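Local structure of carbohydrate-binding protein (Flavonifractor plautii, 6N1B) at residues L152-D157 with D191-I196. The protein removes the acetyl group from the N-acetylgalactosamine of the blood group A antigen, probably as one step in its conversion to H (O-type) antigen. Sequence-based numbering, arbitrary orientation.
Sequences LRISYD and DFITAI
L152 and I193 form an antiparallel hydrogen-bonded pair where strands 148-155 and 193-198 meet. The bond from I193 N to L152 O is 2.9 Å long; the return bond from L152 N to I193 O is weak. Both side chains stand on one face of the sheet, where L152 CB lies 4.3 Å from I193 CB, and I154 CD1 reaches I193 CD1 beside them. Beyond I193 a classic bulge sets A195 and I196 together against V150 of strand 148-155.

On the face that R153 occupies, its side chain runs along residues 191-192, where they lead into the strand. R153 CB leaves the backbone without pointing at that segment. With CG anti to the carbonyl carbon (chi1 -78°) and the chain extended to NE, R153 CG comes within 4.0 Å of F192 CB and 3.7 Å of D191 O. CD and NE continue past the same carbonyl oxygen. D191 O then sits over one face of the guanidinium, off toward its rim on the NH1 side; R153 NH1 is 3.2 Å from D191 O, an approach too poorly angled for a hydrogen bond. Its N-H groups are used elsewhere: NH1 bonds W161 O, while NH2 bonds G188 O and forms a salt bridge with E108. These partners fix the plane of the group, inclined 48° to the F192 ring, whose edge faces NH2.

W136 of strand 131-140 touches both R153 and F192. The L152-I193 pairing joins 193-198, one of the two outermost strands, to 148-155 in a four-stranded antiparallel sheet that resembles a propeller blade.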
loop_
_atom_site.group_PDB
_atom_site.type_symbol
_atom_site.label_atom_id
_atom_site.label_comp_id
_atom_site.label_asym_id
_atom_site.label_seq_id
_atom_site.Cartn_x
_atom_site.Cartn_y
_atom_site.Cartn_z
ATOM N N LEU A 152 8.750 6.443 9.453
ATOM C CA LEU A 152 8.791 7.392 8.326
ATOM C C LEU A 152 10.229 7.679 7.928
ATOM O O LEU A 152 11.101 7.957 8.813
ATOM C CB LEU A 152 8.118 8.668 8.752
ATOM C CG LEU A 152 8.243 9.908 7.878
ATOM C CD1 LEU A 152 7.631 9.714 6.486
ATOM C CD2 LEU A 152 7.620 11.111 8.563
ATOM N N ARG A 153 10.466 7.588 6.623
ATOM C CA ARG A 153 11.734 8.114 6.034
ATOM C C ARG A 153 11.314 9.041 4.898
ATOM O O ARG A 153 10.400 8.759 4.137
ATOM C CB ARG A 153 12.599 6.967 5.455
ATOM C CG ARG A 153 13.355 6.181 6.552
ATOM C CD ARG A 153 14.098 4.971 5.969
ATOM N NE ARG A 153 14.834 4.246 7.002
ATOM C CZ ARG A 153 16.124 4.393 7.311
ATOM N NH1 ARG A 153 16.897 5.232 6.655
ATOM N NH2 ARG A 153 16.650 3.654 8.303
ATOM N N ILE A 154 12.072 10.161 4.772
ATOM C CA ILE A 154 11.787 11.203 3.772
ATOM C C ILE A 154 12.964 11.280 2.790
ATOM O O ILE A 154 14.141 11.003 3.170
ATOM C CB ILE A 154 11.614 12.550 4.515
ATOM C CG1 ILE A 154 10.353 12.518 5.379
ATOM C CG2 ILE A 154 11.618 13.773 3.585
ATOM C CD1 ILE A 154 10.241 13.590 6.433
ATOM N N SER A 155 12.646 11.637 1.526
ATOM C CA SER A 155 13.721 11.826 0.567
ATOM C C SER A 155 13.459 13.086 -0.258
ATOM O O SER A 155 12.309 13.341 -0.683
ATOM C CB SER A 155 13.802 10.624 -0.389
ATOM O OG SER A 155 14.878 10.724 -1.336
ATOM N N TYR A 156 14.564 13.813 -0.518
ATOM C CA TYR A 156 14.605 14.890 -1.453
ATOM C C TYR A 156 15.052 14.509 -2.886
ATOM O O TYR A 156 14.648 15.199 -3.862
ATOM C CB TYR A 156 15.455 16.031 -0.945
ATOM C CG TYR A 156 15.059 16.641 0.350
ATOM C CD1 TYR A 156 13.904 17.471 0.400
ATOM C CD2 TYR A 156 15.736 16.490 1.515
ATOM C CE1 TYR A 156 13.575 18.148 1.580
ATOM C CE2 TYR A 156 15.421 17.164 2.717
ATOM C CZ TYR A 156 14.325 18.016 2.728
ATOM O OH TYR A 156 13.986 18.703 3.864
ATOM N N ASP A 157 15.951 13.537 -2.941
ATOM C CA ASP A 157 16.652 13.214 -4.179
ATOM C C ASP A 157 16.287 11.882 -4.770
ATOM O O ASP A 157 16.730 11.554 -5.864
ATOM C CB ASP A 157 18.213 13.297 -3.997
ATOM C CG ASP A 157 18.767 12.253 -3.063
ATOM O OD1 ASP A 157 18.031 11.396 -2.550
ATOM O OD2 ASP A 157 20.001 12.336 -2.819
ATOM N N ASP A 191 18.174 6.007 11.034
ATOM C CA ASP A 191 17.650 7.307 10.608
ATOM C C ASP A 191 16.238 7.259 10.071
ATOM O O ASP A 191 15.966 7.370 8.853
ATOM C CB ASP A 191 18.607 7.989 9.667
ATOM C CG ASP A 191 19.908 8.391 10.321
ATOM O OD1 ASP A 191 19.885 8.842 11.480
ATOM O OD2 ASP A 191 20.942 8.305 9.674
ATOM N N PHE A 192 15.285 7.075 10.990
ATOM C CA PHE A 192 13.865 7.161 10.708
ATOM C C PHE A 192 13.195 7.991 11.768
ATOM O O PHE A 192 13.774 8.143 12.855
ATOM C CB PHE A 192 13.226 5.732 10.540
ATOM C CG PHE A 192 13.287 4.915 11.785
ATOM C CD1 PHE A 192 12.359 5.122 12.835
ATOM C CD2 PHE A 192 14.374 4.041 12.009
ATOM C CE1 PHE A 192 12.435 4.386 13.958
ATOM C CE2 PHE A 192 14.468 3.369 13.181
ATOM C CZ PHE A 192 13.504 3.535 14.147
ATOM N N ILE A 193 11.967 8.384 11.523
ATOM C CA ILE A 193 11.078 9.037 12.483
ATOM C C ILE A 193 10.024 8.045 12.915
ATOM O O ILE A 193 9.423 7.412 12.066
ATOM C CB ILE A 193 10.502 10.331 11.874
ATOM C CG1 ILE A 193 11.562 11.374 11.560
ATOM C CG2 ILE A 193 9.361 10.926 12.723
ATOM C CD1 ILE A 193 11.150 12.529 10.699
ATOM N N THR A 194 9.759 8.009 14.246
ATOM C CA THR A 194 8.604 7.293 14.767
ATOM C C THR A 194 7.411 8.233 14.679
ATOM O O THR A 194 7.375 9.255 15.393
ATOM C CB THR A 194 8.822 6.745 16.153
ATOM O OG1 THR A 194 9.902 5.848 16.188
ATOM C CG2 THR A 194 7.530 6.178 16.701
ATOM N N ALA A 195 6.468 7.989 13.778
ATOM C CA ALA A 195 5.244 8.789 13.618
ATOM C C ALA A 195 4.248 8.446 14.685
ATOM O O ALA A 195 3.595 9.369 15.212
ATOM C CB ALA A 195 4.706 8.634 12.237
ATOM N N ILE A 196 4.015 7.167 14.975
ATOM C CA ILE A 196 3.013 6.685 15.937
ATOM C C ILE A 196 3.578 5.491 16.602
ATOM O O ILE A 196 4.200 4.646 15.929
ATOM C CB ILE A 196 1.629 6.351 15.265
ATOM C CG1 ILE A 196 1.186 7.445 14.294
ATOM C CG2 ILE A 196 0.567 6.124 16.274
ATOM C CD1 ILE A 196 0.064 7.031 13.434
#